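Local coordinates for flavodoxin (Aquifex aeolicus, PDB 2ARK), which probably serves as a low-potential electron donor to redox enzymes, carrying its electrons on an FMN cofactor, at residues 81-86 against 116-121; 25-30 against 153-158; 40-45 against 69-74. All blocks are in the same frame, centred on the assembly; numbering follows the deposited sequence.

Contact 1: 81-86 against 116-121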
ATOM      1  N   ASP A  81       3.229  24.729   0.283  1.00 32.69           N
ATOM      2  CA  ASP A  81       4.258  25.699  -0.133  1.00 33.08           C
ATOM      3  C   ASP A  81       5.662  25.272   0.244  1.00 31.58           C
ATOM      4  O   ASP A  81       6.608  25.638  -0.409  1.00 31.98           O
ATOM      5  CB  ASP A  81       3.972  27.112   0.413  1.00 34.04           C
ATOM      6  CG  ASP A  81       2.983  27.905  -0.472  1.00 37.66           C
ATOM      7  OD1 ASP A  81       2.385  28.899   0.018  1.00 42.49           O
ATOM      8  OD2 ASP A  81       2.797  27.545  -1.664  1.00 40.89           O
ATOM      9  N   LEU A  82       5.789  24.501   1.310  1.00 30.86           N
ATOM     10  CA  LEU A  82       7.085  23.976   1.745  1.00 29.84           C
ATOM     11  C   LEU A  82       7.560  22.773   0.922  1.00 29.01           C
ATOM     12  O   LEU A  82       8.696  22.323   1.083  1.00 29.16           O
ATOM     13  CB  LEU A  82       7.017  23.586   3.224  1.00 29.70           C
ATOM     14  CG  LEU A  82       6.842  24.719   4.243  1.00 30.32           C
ATOM     15  CD1 LEU A  82       6.933  24.134   5.645  1.00 32.09           C
ATOM     16  CD2 LEU A  82       7.869  25.835   4.039  1.00 29.13           C
ATOM     17  N   TRP A  83       6.691  22.260   0.051  1.00 27.77           N
ATOM     18  CA  TRP A  83       6.949  21.012  -0.628  1.00 26.86           C
ATOM     19  C   TRP A  83       8.153  21.235  -1.523  1.00 26.96           C
ATOM     20  O   TRP A  83       8.193  22.193  -2.320  1.00 26.43           O
ATOM     21  CB  TRP A  83       5.732  20.506  -1.430  1.00 26.16           C
ATOM     22  CG  TRP A  83       5.979  19.134  -2.082  1.00 26.26           C
ATOM     23  CD1 TRP A  83       5.676  17.916  -1.562  1.00 25.87           C
ATOM     24  CD2 TRP A  83       6.624  18.869  -3.344  1.00 25.89           C
ATOM     25  NE1 TRP A  83       6.075  16.910  -2.412  1.00 24.44           N
ATOM     26  CE2 TRP A  83       6.655  17.465  -3.514  1.00 24.46           C
ATOM     27  CE3 TRP A  83       7.175  19.681  -4.345  1.00 26.27           C
ATOM     28  CZ2 TRP A  83       7.196  16.852  -4.646  1.00 24.87           C
ATOM     29  CZ3 TRP A  83       7.726  19.066  -5.473  1.00 26.55           C
ATOM     30  CH2 TRP A  83       7.724  17.662  -5.612  1.00 25.43           C
ATOM     31  N   GLY A  84       9.145  20.354  -1.364  1.00 26.66           N
ATOM     32  CA  GLY A  84      10.320  20.382  -2.211  1.00 26.09           C
ATOM     33  C   GLY A  84      11.483  21.038  -1.518  1.00 25.69           C
ATOM     34  O   GLY A  84      12.591  20.906  -1.971  1.00 25.54           O
ATOM     35  N   GLU A  85      11.242  21.734  -0.412  1.00 25.56           N
ATOM     36  CA  GLU A  85      12.336  22.421   0.271  1.00 26.48           C
ATOM     37  C   GLU A  85      12.498  21.958   1.721  1.00 25.20           C
ATOM     38  O   GLU A  85      13.212  22.593   2.504  1.00 26.20           O
ATOM     39  CB  GLU A  85      12.186  23.952   0.182  1.00 25.63           C
ATOM     40  CG  GLU A  85      11.145  24.514   1.171  1.00 29.37           C
ATOM     41  CD  GLU A  85      11.056  26.053   1.190  1.00 29.35           C
ATOM     42  OE1 GLU A  85      12.107  26.723   1.233  1.00 34.05           O
ATOM     43  OE2 GLU A  85       9.923  26.592   1.165  1.00 34.07           O
ATOM     44  N   ILE A  86      11.851  20.862   2.085  1.00 23.87           N
ATOM     45  CA  ILE A  86      12.007  20.333   3.441  1.00 23.02           C
ATOM     46  C   ILE A  86      12.386  18.856   3.468  1.00 23.72           C
ATOM     47  O   ILE A  86      12.099  18.185   4.440  1.00 24.37           O
ATOM     48  CB  ILE A  86      10.766  20.601   4.374  1.00 22.48           C
ATOM     49  CG1 ILE A  86       9.483  20.042   3.768  1.00 21.74           C
ATOM     50  CG2 ILE A  86      10.629  22.090   4.669  1.00 19.82           C
ATOM     51  CD1 ILE A  86       8.308  20.088   4.675  1.00 21.37           C
HETATM   52  N   MSE A 116       6.460  10.434   2.770  1.00 33.08           N
HETATM   53  CA  MSE A 116       7.500  10.164   1.789  1.00 35.56           C
HETATM   54  C   MSE A 116       7.440  11.115   0.640  1.00 32.58           C
HETATM   55  O   MSE A 116       8.469  11.463   0.043  1.00 32.38           O
HETATM   56  CB  MSE A 116       7.444   8.743   1.281  1.00 34.08           C
HETATM   57  CG  MSE A 116       8.078   7.812   2.258  1.00 38.18           C
HETATM   58 SE   MSE A 116       8.216   5.979   1.563  1.00 48.52          SE
HETATM   59  CE  MSE A 116       6.201   5.480   1.574  1.00 39.13           C
ATOM     60  N   ASN A 117       6.232  11.558   0.339  1.00 31.05           N
ATOM     61  CA  ASN A 117       6.038  12.431  -0.792  1.00 29.97           C
ATOM     62  C   ASN A 117       6.779  13.747  -0.590  1.00 29.08           C
ATOM     63  O   ASN A 117       7.216  14.361  -1.553  1.00 29.19           O
ATOM     64  CB  ASN A 117       4.548  12.663  -1.010  1.00 30.49           C
ATOM     65  CG  ASN A 117       4.233  13.119  -2.394  1.00 29.43           C
ATOM     66  OD1 ASN A 117       4.285  14.313  -2.687  1.00 28.41           O
ATOM     67  ND2 ASN A 117       3.864  12.172  -3.262  1.00 27.24           N
ATOM     68  N   PHE A 118       6.951  14.152   0.666  1.00 28.05           N
ATOM     69  CA  PHE A 118       7.687  15.368   0.989  1.00 27.57           C
ATOM     70  C   PHE A 118       9.196  15.142   1.081  1.00 27.42           C
ATOM     71  O   PHE A 118       9.923  16.035   1.515  1.00 28.48           O
ATOM     72  CB  PHE A 118       7.182  15.968   2.305  1.00 27.52           C
ATOM     73  CG  PHE A 118       5.949  16.821   2.159  1.00 27.80           C
ATOM     74  CD1 PHE A 118       4.676  16.248   2.188  1.00 28.54           C
ATOM     75  CD2 PHE A 118       6.064  18.203   2.010  1.00 29.67           C
ATOM     76  CE1 PHE A 118       3.525  17.031   2.074  1.00 27.87           C
ATOM     77  CE2 PHE A 118       4.928  19.013   1.882  1.00 30.81           C
ATOM     78  CZ  PHE A 118       3.645  18.413   1.926  1.00 30.21           C
ATOM     79  N   GLY A 119       9.656  13.956   0.697  1.00 26.07           N
ATOM     80  CA  GLY A 119      11.045  13.652   0.678  1.00 25.66           C
ATOM     81  C   GLY A 119      11.609  13.338   2.046  1.00 25.52           C
ATOM     82  O   GLY A 119      12.839  13.346   2.226  1.00 25.46           O
ATOM     83  N   PHE A 120      10.723  13.066   3.011  1.00 25.01           N
ATOM     84  CA  PHE A 120      11.136  12.656   4.356  1.00 24.36           C
ATOM     85  C   PHE A 120      11.682  11.225   4.358  1.00 23.89           C
ATOM     86  O   PHE A 120      11.339  10.407   3.503  1.00 22.94           O
ATOM     87  CB  PHE A 120       9.964  12.740   5.345  1.00 25.05           C
ATOM     88  CG  PHE A 120       9.379  14.121   5.513  1.00 25.18           C
ATOM     89  CD1 PHE A 120      10.013  15.252   4.988  1.00 24.30           C
ATOM     90  CD2 PHE A 120       8.213  14.285   6.250  1.00 26.12           C
ATOM     91  CE1 PHE A 120       9.494  16.517   5.178  1.00 25.43           C
ATOM     92  CE2 PHE A 120       7.661  15.545   6.471  1.00 27.73           C
ATOM     93  CZ  PHE A 120       8.298  16.679   5.925  1.00 28.53           C
ATOM     94  N   LEU A 121      12.551  10.949   5.324  1.00 23.73           N
ATOM     95  CA  LEU A 121      13.017   9.597   5.622  1.00 23.69           C
ATOM     96  C   LEU A 121      12.033   9.048   6.658  1.00 23.93           C
ATOM     97  O   LEU A 121      11.905   9.630   7.755  1.00 24.33           O
ATOM     98  CB  LEU A 121      14.421   9.628   6.230  1.00 23.49           C
ATOM     99  CG  LEU A 121      15.770   9.834   5.523  1.00 24.42           C
ATOM    100  CD1 LEU A 121      16.245   8.532   4.923  1.00 26.46           C
ATOM    101  CD2 LEU A 121      15.800  10.963   4.465  1.00 23.58           C
TER
HETATM  102  O   HOH W   1      10.340  18.626   0.426  1.00 16.59           O
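A type II beta turn, Leu82 to Glu85, brings Trp83 against Asn117 and Phe118, where helix 104-117 gives way to the approach to strand 121-128. The turn lies in the loop between helix 69-78 and strand 90-97. Trp83 has CG anti to the backbone N (chi1 -176°), which swings the indole across to the other segment. Its NE1 donates to two oxygens of one residue, Asn117 O at 2.9 Å and Asn117 OD1 at 3.2 Å. Neither bond is straight, and both oxygens are tilted from the indole plane. The amide of Asn117 has a further partner: ND2 bonds to Tyr137 of the second subunit. The five-membered ring of Trp83 is T-shaped on Phe118, its edge toward the phenyl face, with planes at 65°. Trp83 CD1 is 3.6 Å from Phe118 CD2. Further along, Ile86 CD1 meets Phe120 CZ at 3.6 Å, and Ile86 O lies at the edge of the Phe120 ring. A water bridges the backbones, accepting from Gly84 N and Ile86 N and donating to Phe118 O. Loops of this kind, leading from a helix into neighbouring parallel strands, here 90-97 and 121-128, belong to the alpha/beta flavodoxin-like fold.

Contact 2: 25-30 against 153-158; sequences VAEGAR and ACRRLG
Val25, Arg155 and Gly158 carry the crossing of helices 17-30 and 148-168. The axes of the two short segments approach to 6.2 Å and cross at -48°, which is very close for two helices. Gly158 makes this possible. Its CA points a hydrogen at Val25 O, 3.3 Å away, in a nearly straight CA-H...O contact, and any CB there would clash with that same oxygen. Gly28 plays the matching part on the other helix, with its CA 3.2 Å from Arg155 O. The result is a close, glycine-mediated helix crossing. Val25 holds its CG1 anti to the backbone N (chi1 175°), which sets that methyl 3.7 Å from Gly158 CA. The other methyl, CG2, reaches Cys154 O and Leu157 CD2. Farther out, the extended chain of Arg155 runs beside Glu27, and NE forms a salt bridge to Glu27 OE1 at 2.9 Å. NE meets the oxygen from above the carboxylate plane. A water joins Arg155 NH2 to Glu27 OE2, and Arg155 NH1 pairs with Glu152. A leucine in place of Arg155 would probably leave Glu27 without its cationic mate and freer to turn, and Glu152 with Arg156 but one charge partner fewer. Both helices lie on one face of the flavodoxin-fold sheet, where Val25 packs on Phe94 and Leu157 on Cys92 and Phe94 of strand 90-97, while Ala29 rests on Val37 of strand 35-41.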
ATOM      1  N   VAL A  25       3.305   8.994  22.752  1.00 27.93           N
ATOM      2  CA  VAL A  25       4.407   9.171  21.793  1.00 27.29           C
ATOM      3  C   VAL A  25       5.339  10.316  22.258  1.00 27.16           C
ATOM      4  O   VAL A  25       6.570  10.176  22.275  1.00 26.96           O
ATOM      5  CB  VAL A  25       3.888   9.420  20.331  1.00 27.34           C
ATOM      6  CG1 VAL A  25       5.048   9.732  19.376  1.00 26.04           C
ATOM      7  CG2 VAL A  25       3.108   8.235  19.831  1.00 25.56           C
ATOM      8  N   ALA A  26       4.719  11.420  22.668  1.00 26.98           N
ATOM      9  CA  ALA A  26       5.412  12.636  23.061  1.00 26.42           C
ATOM     10  C   ALA A  26       6.221  12.411  24.330  1.00 26.70           C
ATOM     11  O   ALA A  26       7.354  12.903  24.445  1.00 26.83           O
ATOM     12  CB  ALA A  26       4.418  13.740  23.278  1.00 26.35           C
ATOM     13  N   GLU A  27       5.617  11.695  25.286  1.00 26.21           N
ATOM     14  CA  GLU A  27       6.312  11.216  26.464  1.00 25.82           C
ATOM     15  C   GLU A  27       7.459  10.269  26.081  1.00 25.43           C
ATOM     16  O   GLU A  27       8.541  10.355  26.634  1.00 24.91           O
ATOM     17  CB  GLU A  27       5.331  10.523  27.397  1.00 25.96           C
ATOM     18  CG  GLU A  27       5.964   9.972  28.655  1.00 29.24           C
ATOM     19  CD  GLU A  27       5.105   8.925  29.337  1.00 33.52           C
ATOM     20  OE1 GLU A  27       5.662   7.909  29.813  1.00 35.20           O
ATOM     21  OE2 GLU A  27       3.875   9.117  29.390  1.00 34.95           O
ATOM     22  N   GLY A  28       7.215   9.365  25.131  1.00 25.78           N
ATOM     23  CA  GLY A  28       8.272   8.518  24.577  1.00 25.51           C
ATOM     24  C   GLY A  28       9.503   9.321  24.149  1.00 25.54           C
ATOM     25  O   GLY A  28      10.615   8.977  24.538  1.00 25.13           O
ATOM     26  N   ALA A  29       9.296  10.391  23.364  1.00 25.63           N
ATOM     27  CA  ALA A  29      10.387  11.210  22.844  1.00 26.22           C
ATOM     28  C   ALA A  29      11.077  12.024  23.927  1.00 27.28           C
ATOM     29  O   ALA A  29      12.300  12.168  23.921  1.00 27.95           O
ATOM     30  CB  ALA A  29       9.885  12.129  21.742  1.00 26.23           C
ATOM     31  N   ARG A  30      10.298  12.558  24.860  1.00 27.69           N
ATOM     32  CA  ARG A  30      10.843  13.378  25.930  1.00 28.55           C
ATOM     33  C   ARG A  30      11.743  12.550  26.832  1.00 28.77           C
ATOM     34  O   ARG A  30      12.589  13.101  27.536  1.00 28.92           O
ATOM     35  CB  ARG A  30       9.730  14.048  26.751  1.00 28.39           C
ATOM     36  CG  ARG A  30       9.053  15.215  26.032  1.00 29.39           C
ATOM     37  CD  ARG A  30       8.232  16.061  26.999  1.00 31.09           C
ATOM     38  NE  ARG A  30       6.835  15.654  26.978  1.00 34.74           N
ATOM     39  CZ  ARG A  30       5.861  16.333  26.365  1.00 37.47           C
ATOM     40  NH1 ARG A  30       4.622  15.846  26.392  1.00 37.90           N
ATOM     41  NH2 ARG A  30       6.113  17.498  25.733  1.00 35.87           N
ATOM     42  N   ALA A 153       3.891   0.602  23.258  1.00 27.50           N
ATOM     43  CA  ALA A 153       4.056   0.767  21.795  1.00 26.39           C
ATOM     44  C   ALA A 153       4.152   2.250  21.424  1.00 26.51           C
ATOM     45  O   ALA A 153       4.997   2.638  20.618  1.00 25.86           O
ATOM     46  CB  ALA A 153       2.902   0.106  21.050  1.00 25.48           C
ATOM     47  N   CYS A 154       3.280   3.059  22.040  1.00 26.68           N
ATOM     48  CA  CYS A 154       3.163   4.486  21.770  1.00 27.62           C
ATOM     49  C   CYS A 154       4.383   5.211  22.233  1.00 27.30           C
ATOM     50  O   CYS A 154       4.945   6.004  21.513  1.00 28.74           O
ATOM     51  CB  CYS A 154       1.935   5.080  22.456  1.00 27.26           C
ATOM     52  SG  CYS A 154       0.360   4.543  21.736  1.00 32.23           S
ATOM     53  N   ARG A 155       4.792   4.928  23.447  1.00 27.38           N
ATOM     54  CA  ARG A 155       6.032   5.426  23.962  1.00 26.72           C
ATOM     55  C   ARG A 155       7.227   5.038  23.093  1.00 27.11           C
ATOM     56  O   ARG A 155       8.071   5.890  22.784  1.00 27.50           O
ATOM     57  CB  ARG A 155       6.217   4.920  25.376  1.00 26.80           C
ATOM     58  CG  ARG A 155       5.251   5.473  26.399  1.00 24.33           C
ATOM     59  CD  ARG A 155       5.793   5.188  27.827  1.00 24.91           C
ATOM     60  NE  ARG A 155       4.735   5.354  28.821  1.00 25.98           N
ATOM     61  CZ  ARG A 155       4.014   4.358  29.339  1.00 27.39           C
ATOM     62  NH1 ARG A 155       4.261   3.094  28.991  1.00 27.80           N
ATOM     63  NH2 ARG A 155       3.048   4.624  30.226  1.00 26.13           N
ATOM     64  N   ARG A 156       7.303   3.774  22.687  1.00 26.79           N
ATOM     65  CA  ARG A 156       8.452   3.309  21.904  1.00 27.07           C
ATOM     66  C   ARG A 156       8.649   4.059  20.576  1.00 27.67           C
ATOM     67  O   ARG A 156       9.798   4.355  20.185  1.00 27.82           O
ATOM     68  CB  ARG A 156       8.402   1.799  21.644  1.00 26.91           C
ATOM     69  CG  ARG A 156       9.710   1.256  21.055  1.00 26.45           C
ATOM     70  CD  ARG A 156      10.884   1.469  22.058  1.00 27.58           C
ATOM     71  NE  ARG A 156      10.438   1.093  23.393  1.00 25.84           N
ATOM     72  CZ  ARG A 156      10.522  -0.131  23.896  1.00 23.61           C
ATOM     73  NH1 ARG A 156      10.055  -0.364  25.102  1.00 20.60           N
ATOM     74  NH2 ARG A 156      11.087  -1.110  23.212  1.00 22.53           N
ATOM     75  N   LEU A 157       7.538   4.344  19.890  1.00 27.44           N
ATOM     76  CA  LEU A 157       7.574   5.148  18.682  1.00 27.04           C
ATOM     77  C   LEU A 157       8.305   6.473  18.867  1.00 27.17           C
ATOM     78  O   LEU A 157       9.212   6.785  18.110  1.00 26.71           O
ATOM     79  CB  LEU A 157       6.167   5.387  18.146  1.00 26.38           C
ATOM     80  CG  LEU A 157       6.201   6.005  16.723  1.00 26.47           C
ATOM     81  CD1 LEU A 157       6.666   4.983  15.598  1.00 24.91           C
ATOM     82  CD2 LEU A 157       4.891   6.644  16.405  1.00 22.09           C
ATOM     83  N   GLY A 158       7.901   7.249  19.881  1.00 27.82           N
ATOM     84  CA  GLY A 158       8.502   8.547  20.159  1.00 27.25           C
ATOM     85  C   GLY A 158       9.955   8.428  20.564  1.00 27.27           C
ATOM     86  O   GLY A 158      10.778   9.268  20.174  1.00 27.50           O
TER
HETATM   87  O   HOH W   2       2.463   7.313  31.024  1.00 27.96           O

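Contact 3: 40-45 against 69-74; sequences KHVDEA and WKMKRF
The carbonyl O of His41 is gripped by two backbone N-H groups, Glu44 N at 2.9 Å and, weakly, Ala45 N. This folds the chain into a turn at the end of strand 35-41, in the parallel sheet of the flavodoxin fold, and presents Val42, Asp43 and Ala45 to helix 69-78. Glu44 OE1 reinforces the turn by accepting from His41 N. Val42 is the main apolar residue of the turn in this contact. Its CG2, anti to the backbone N, lies 3.5 Å from Phe74 CB and also close to Lys70 O. The two side chains, valine and phenylalanine, run antiparallel alongside each other. Met71, present as selenomethionine, curls at its last two torsions (chi2 67°, chi3 70°), which brings CE to 4.2 Å from Val42 CB. On the outer side, Asp43 and Lys70 form a long ion pair, with OD1 3.8 Å from NZ, so the attraction is probably loose. Asp43 OD2 also takes a weak bond from His41 NE2. Behind the contact, Met71, Phe74 and Ala45 all reach Ile10 of strand 5-11. Trp69 and Arg73, on the same helix, make cation-pi contacts with Arg73 and Trp69, respectively, of the third subunit. The Phe74 ring comes up to Ala45, with CE1 3.8 Å from its CB, and Ala45 O sits near the ring plane, 3.5 Å from CE1.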
ATOM      1  N   LYS A  40       0.965  18.955  19.104  1.00 27.32           N
ATOM      2  CA  LYS A  40      -0.149  19.782  18.562  1.00 28.76           C
ATOM      3  C   LYS A  40      -1.272  18.964  17.943  1.00 28.77           C
ATOM      4  O   LYS A  40      -1.014  17.990  17.287  1.00 29.73           O
ATOM      5  CB  LYS A  40       0.349  20.778  17.506  1.00 29.40           C
ATOM      6  CG  LYS A  40       1.620  21.552  17.865  1.00 30.88           C
ATOM      7  CD  LYS A  40       1.373  22.945  18.389  1.00 31.01           C
ATOM      8  CE  LYS A  40       2.731  23.581  18.817  1.00 33.89           C
ATOM      9  NZ  LYS A  40       2.804  25.118  18.950  1.00 32.94           N
ATOM     10  N   HIS A  41      -2.518  19.365  18.163  1.00 29.12           N
ATOM     11  CA  HIS A  41      -3.630  18.920  17.325  1.00 29.35           C
ATOM     12  C   HIS A  41      -3.457  19.590  15.920  1.00 29.75           C
ATOM     13  O   HIS A  41      -2.924  20.705  15.813  1.00 28.90           O
ATOM     14  CB  HIS A  41      -4.972  19.273  18.001  1.00 28.62           C
ATOM     15  CG  HIS A  41      -6.181  18.897  17.201  1.00 29.94           C
ATOM     16  ND1 HIS A  41      -6.673  17.610  17.146  1.00 33.51           N
ATOM     17  CD2 HIS A  41      -7.003  19.640  16.423  1.00 32.51           C
ATOM     18  CE1 HIS A  41      -7.731  17.572  16.352  1.00 32.98           C
ATOM     19  NE2 HIS A  41      -7.949  18.791  15.896  1.00 33.66           N
ATOM     20  N   VAL A  42      -3.881  18.904  14.859  1.00 29.67           N
ATOM     21  CA  VAL A  42      -3.816  19.456  13.503  1.00 30.54           C
ATOM     22  C   VAL A  42      -4.381  20.901  13.334  1.00 31.77           C
ATOM     23  O   VAL A  42      -3.790  21.697  12.593  1.00 31.55           O
ATOM     24  CB  VAL A  42      -4.417  18.487  12.440  1.00 29.66           C
ATOM     25  CG1 VAL A  42      -5.889  18.286  12.635  1.00 29.45           C
ATOM     26  CG2 VAL A  42      -4.171  19.002  11.062  1.00 29.85           C
ATOM     27  N   ASP A  43      -5.495  21.231  14.011  1.00 32.60           N
ATOM     28  CA  ASP A  43      -6.106  22.571  13.935  1.00 33.88           C
ATOM     29  C   ASP A  43      -5.238  23.629  14.617  1.00 34.22           C
ATOM     30  O   ASP A  43      -5.393  24.819  14.352  1.00 34.57           O
ATOM     31  CB  ASP A  43      -7.444  22.640  14.675  1.00 34.90           C
ATOM     32  CG  ASP A  43      -8.525  21.744  14.096  1.00 37.11           C
ATOM     33  OD1 ASP A  43      -8.555  21.472  12.866  1.00 39.47           O
ATOM     34  OD2 ASP A  43      -9.371  21.332  14.926  1.00 40.65           O
ATOM     35  N   GLU A  44      -4.366  23.188  15.519  1.00 33.94           N
ATOM     36  CA  GLU A  44      -3.440  24.032  16.263  1.00 34.75           C
ATOM     37  C   GLU A  44      -2.151  24.274  15.474  1.00 33.78           C
ATOM     38  O   GLU A  44      -1.538  25.314  15.607  1.00 34.80           O
ATOM     39  CB  GLU A  44      -3.062  23.258  17.526  1.00 34.98           C
ATOM     40  CG  GLU A  44      -3.097  23.961  18.852  1.00 36.95           C
ATOM     41  CD  GLU A  44      -2.469  23.087  19.995  1.00 38.04           C
ATOM     42  OE1 GLU A  44      -2.617  21.815  19.989  1.00 37.07           O
ATOM     43  OE2 GLU A  44      -1.841  23.705  20.910  1.00 41.62           O
ATOM     44  N   ALA A  45      -1.736  23.291  14.676  1.00 32.99           N
ATOM     45  CA  ALA A  45      -0.395  23.226  14.074  1.00 32.06           C
ATOM     46  C   ALA A  45      -0.126  24.221  12.949  1.00 31.54           C
ATOM     47  O   ALA A  45      -1.046  24.652  12.248  1.00 31.21           O
ATOM     48  CB  ALA A  45      -0.103  21.811  13.588  1.00 32.08           C
ATOM     49  N   TRP A  69      -9.245  13.354   6.743  1.00 21.90           N
ATOM     50  CA  TRP A  69      -9.266  14.411   5.771  1.00 21.72           C
ATOM     51  C   TRP A  69      -8.622  15.702   6.319  1.00 22.78           C
ATOM     52  O   TRP A  69      -8.010  16.470   5.534  1.00 23.39           O
ATOM     53  CB  TRP A  69     -10.685  14.619   5.221  1.00 20.05           C
ATOM     54  CG  TRP A  69     -11.656  15.341   6.099  1.00 19.31           C
ATOM     55  CD1 TRP A  69     -12.635  14.781   6.862  1.00 18.64           C
ATOM     56  CD2 TRP A  69     -11.798  16.781   6.254  1.00 18.29           C
ATOM     57  NE1 TRP A  69     -13.369  15.777   7.494  1.00 17.00           N
ATOM     58  CE2 TRP A  69     -12.844  17.000   7.175  1.00 15.46           C
ATOM     59  CE3 TRP A  69     -11.109  17.897   5.730  1.00 17.06           C
ATOM     60  CZ2 TRP A  69     -13.243  18.292   7.572  1.00 18.84           C
ATOM     61  CZ3 TRP A  69     -11.485  19.174   6.141  1.00 17.00           C
ATOM     62  CH2 TRP A  69     -12.565  19.364   7.039  1.00 18.09           C
ATOM     63  N   LYS A  70      -8.732  15.934   7.638  1.00 22.43           N
ATOM     64  CA  LYS A  70      -8.127  17.130   8.223  1.00 23.80           C
ATOM     65  C   LYS A  70      -6.599  17.001   8.227  1.00 24.26           C
ATOM     66  O   LYS A  70      -5.916  17.984   7.975  1.00 25.77           O
ATOM     67  CB  LYS A  70      -8.709  17.517   9.614  1.00 23.46           C
ATOM     68  CG  LYS A  70      -9.991  18.395   9.552  1.00 23.87           C
ATOM     69  CD  LYS A  70     -10.357  18.951  10.920  1.00 23.60           C
ATOM     70  CE  LYS A  70     -11.674  19.709  10.954  1.00 26.40           C
ATOM     71  NZ  LYS A  70     -12.118  20.154  12.356  1.00 25.97           N
HETATM   72  N   MSE A  71      -6.060  15.806   8.467  1.00 24.25           N
HETATM   73  CA  MSE A  71      -4.624  15.644   8.371  1.00 24.50           C
HETATM   74  C   MSE A  71      -4.127  15.759   6.931  1.00 24.76           C
HETATM   75  O   MSE A  71      -3.125  16.399   6.666  1.00 24.95           O
HETATM   76  CB  MSE A  71      -4.152  14.358   9.026  1.00 25.01           C
HETATM   77  CG  MSE A  71      -2.647  14.245   9.064  1.00 26.78           C
HETATM   78 SE   MSE A  71      -1.790  15.607  10.283  1.00 42.19          SE
HETATM   79  CE  MSE A  71      -2.352  14.908  12.035  1.00 33.97           C
ATOM     80  N   LYS A  72      -4.854  15.147   6.005  1.00 24.71           N
ATOM     81  CA  LYS A  72      -4.586  15.266   4.587  1.00 24.16           C
ATOM     82  C   LYS A  72      -4.624  16.732   4.140  1.00 24.48           C
ATOM     83  O   LYS A  72      -3.750  17.177   3.377  1.00 24.61           O
ATOM     84  CB  LYS A  72      -5.598  14.399   3.796  1.00 23.82           C
ATOM     85  CG  LYS A  72      -5.304  14.276   2.322  1.00 24.63           C
ATOM     86  CD  LYS A  72      -4.097  13.346   2.016  1.00 25.09           C
ATOM     87  CE  LYS A  72      -3.333  13.778   0.751  1.00 21.57           C
ATOM     88  NZ  LYS A  72      -4.283  13.919  -0.387  1.00 22.58           N
ATOM     89  N   ARG A  73      -5.596  17.503   4.631  1.00 24.36           N
ATOM     90  CA  ARG A  73      -5.723  18.912   4.211  1.00 24.08           C
ATOM     91  C   ARG A  73      -4.555  19.763   4.722  1.00 25.31           C
ATOM     92  O   ARG A  73      -4.071  20.660   4.031  1.00 25.90           O
ATOM     93  CB  ARG A  73      -7.054  19.483   4.675  1.00 23.67           C
ATOM     94  CG  ARG A  73      -7.314  20.966   4.343  1.00 21.72           C
ATOM     95  CD  ARG A  73      -7.895  21.555   5.581  1.00 20.03           C
ATOM     96  NE  ARG A  73      -9.238  21.977   5.379  1.00 20.64           N
ATOM     97  CZ  ARG A  73     -10.147  22.210   6.324  1.00 19.43           C
ATOM     98  NH1 ARG A  73     -11.327  22.626   5.908  1.00 16.42           N
ATOM     99  NH2 ARG A  73      -9.925  22.011   7.637  1.00 16.91           N
ATOM    100  N   PHE A  74      -4.092  19.460   5.926  1.00 25.62           N
ATOM    101  CA  PHE A  74      -2.959  20.132   6.483  1.00 27.00           C
ATOM    102  C   PHE A  74      -1.698  19.940   5.619  1.00 28.03           C
ATOM    103  O   PHE A  74      -0.945  20.903   5.340  1.00 28.58           O
ATOM    104  CB  PHE A  74      -2.715  19.636   7.918  1.00 27.46           C
ATOM    105  CG  PHE A  74      -1.542  20.286   8.576  1.00 28.81           C
ATOM    106  CD1 PHE A  74      -1.694  21.512   9.240  1.00 29.22           C
ATOM    107  CD2 PHE A  74      -0.285  19.697   8.514  1.00 27.82           C
ATOM    108  CE1 PHE A  74      -0.597  22.146   9.841  1.00 28.00           C
ATOM    109  CE2 PHE A  74       0.810  20.318   9.107  1.00 31.12           C
ATOM    110  CZ  PHE A  74       0.654  21.548   9.771  1.00 28.33           C
TER

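All three contacts lie within the flavodoxin domain, round one parallel sheet. Along the chain, contact 2 closes the longest loop, and both others are nested inside it; contact 3 closes before contact 1 opens. Contacts 1 and 2 lie on opposite sides of the chain's centre, their centres about 24 Å apart. The centres of contacts 1 and 3 are about 17 Å apart, and helix 69-78 leads from contact 3 toward contact 1. Those of contacts 2 and 3, linked by helix 17-30 and strand 35-41, are about 20 Å apart. Contacts 1 and 3 both touch the third subunit, contact 1 the second as well; contact 2 touches neither. Together they tie sequence-distant helices and loops onto one sheet.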